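Local structure of putative antitoxin HigA3 (Mycobacterium tuberculosis H37Rv, 6LTZ) at residues G81-Q84 and A85-A89. The protein probably binds DNA through a helix-turn-helix fold, as the putative antitoxin of a type II toxin-antitoxin system whose cognate toxin would be HigB3. Residues are numbered along the deposited sequence; the frame is centred on the assembly and turned at random.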
loop_
_atom_site.group_PDB
_atom_site.type_symbol
_atom_site.label_atom_id
_atom_site.label_comp_id
_atom_site.label_asym_id
_atom_site.label_seq_id
_atom_site.Cartn_x
_atom_site.Cartn_y
_atom_site.Cartn_z
ATOM N N GLY A 81 2.405 -4.633 4.241
ATOM C CA GLY A 81 3.678 -5.258 4.552
ATOM C C GLY A 81 4.028 -6.403 3.622
ATOM O O GLY A 81 5.200 -6.706 3.417
ATOM N N THR A 82 3.012 -7.051 3.066
ATOM C CA THR A 82 3.241 -8.142 2.126
ATOM C C THR A 82 3.709 -7.587 0.788
ATOM O O THR A 82 4.651 -8.104 0.180
ATOM C CB THR A 82 1.975 -8.997 1.937
ATOM O OG1 THR A 82 1.628 -9.597 3.188
ATOM C CG2 THR A 82 2.213 -10.092 0.920
ATOM N N LEU A 83 3.067 -6.511 0.343
ATOM C CA LEU A 83 3.502 -5.826 -0.864
ATOM C C LEU A 83 4.908 -5.258 -0.674
ATOM O O LEU A 83 5.727 -5.290 -1.592
ATOM C CB LEU A 83 2.524 -4.709 -1.236
ATOM C CG LEU A 83 2.842 -3.938 -2.517
ATOM C CD1 LEU A 83 2.921 -4.881 -3.711
ATOM C CD2 LEU A 83 1.797 -2.854 -2.772
ATOM N N GLN A 84 5.186 -4.746 0.521
ATOM C CA GLN A 84 6.515 -4.203 0.821
ATOM C C GLN A 84 7.580 -5.283 0.639
ATOM O O GLN A 84 8.633 -5.040 0.050
ATOM C CB GLN A 84 6.564 -3.638 2.245
ATOM C CG GLN A 84 7.783 -2.745 2.551
ATOM C CD GLN A 84 9.035 -3.530 2.918
ATOM O OE1 GLN A 84 8.955 -4.663 3.395
ATOM N NE2 GLN A 84 10.201 -2.924 2.703
ATOM N N ALA A 85 7.280 -6.479 1.136
ATOM C CA ALA A 85 8.215 -7.599 1.118
ATOM C C ALA A 85 8.449 -8.122 -0.292
ATOM O O ALA A 85 9.558 -8.536 -0.642
ATOM C CB ALA A 85 7.704 -8.718 2.012
ATOM N N TYR A 86 7.389 -8.112 -1.090
ATOM C CA TYR A 86 7.464 -8.543 -2.473
ATOM C C TYR A 86 8.365 -7.603 -3.272
ATOM O O TYR A 86 9.287 -8.047 -3.952
ATOM C CB TYR A 86 6.059 -8.605 -3.081
ATOM C CG TYR A 86 6.026 -8.986 -4.540
ATOM C CD1 TYR A 86 5.966 -10.319 -4.929
ATOM C CD2 TYR A 86 6.059 -8.016 -5.526
ATOM C CE1 TYR A 86 5.936 -10.667 -6.269
ATOM C CE2 TYR A 86 6.031 -8.353 -6.862
ATOM C CZ TYR A 86 5.969 -9.682 -7.226
ATOM O OH TYR A 86 5.937 -10.012 -8.558
ATOM N N VAL A 87 8.103 -6.301 -3.184
ATOM C CA VAL A 87 8.920 -5.321 -3.888
ATOM C C VAL A 87 10.367 -5.366 -3.390
ATOM O O VAL A 87 11.304 -5.261 -4.180
ATOM C CB VAL A 87 8.339 -3.890 -3.739
ATOM C CG1 VAL A 87 9.286 -2.850 -4.328
ATOM C CG2 VAL A 87 6.971 -3.805 -4.415
ATOM N N ALA A 88 10.550 -5.552 -2.087
ATOM C CA ALA A 88 11.894 -5.645 -1.522
ATOM C C ALA A 88 12.652 -6.856 -2.070
ATOM O O ALA A 88 13.860 -6.792 -2.307
ATOM C CB ALA A 88 11.832 -5.707 -0.008
ATOM N N ALA A 89 11.943 -7.958 -2.275
ATOM C CA ALA A 89 12.573 -9.169 -2.792
ATOM C C ALA A 89 13.022 -8.973 -4.239
ATOM O O ALA A 89 13.986 -9.592 -4.690
ATOM C CB ALA A 89 11.612 -10.362 -2.673
#
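Four successive i to i+4 backbone hydrogen bonds tie residues 81-84 to residues 85-88 within helix 80-89, and they are not equally well made. Val-87 N points almost straight at Leu-83 O, 3.0 Å away, with an N-H...O angle of 176°. At the start of the series, Ala-85 N lies 3.1 Å from Gly-81 O with a more bent N-H...O angle of 145°. Tyr-86 N to Thr-82 O and Ala-88 N to Gln-84 O complete the set.

One turn apart on a buried face, Leu-83 CD1 approaches Val-87 CG2 at 4.2 Å. With Val-87 CG1 anti to the backbone N (chi1 173°), CG2 is left beside that N, 3.4 Å from Leu-83 O. Leu-83 packs on Ile-96 and Val-87 on Ala-98, both of the second subunit. Gln-84 follows another course: its chain bends at chi2, folding the amide back until OE1 is 3.3 Å from Ala-85 N, at an angle too poor for a hydrogen bond, while NE2 lies 4.2 Å from Ala-88 CB.

The ring of Tyr-86 reaches into its own subunit, packing on Val-56 and Leu-70, and its hydroxyl is hydrogen-bonded to Glu-71 OE1. The four bonds thus satisfy the carbonyls of residues 81-84 and the N-H groups of residues 85-88 within the helix, while Gly-81 also makes backbone hydrogen bonds to the second subunit; Leu-83 and Val-87 give the dimer partner an apolar face, and Tyr-86 packs into the helix-turn-helix core.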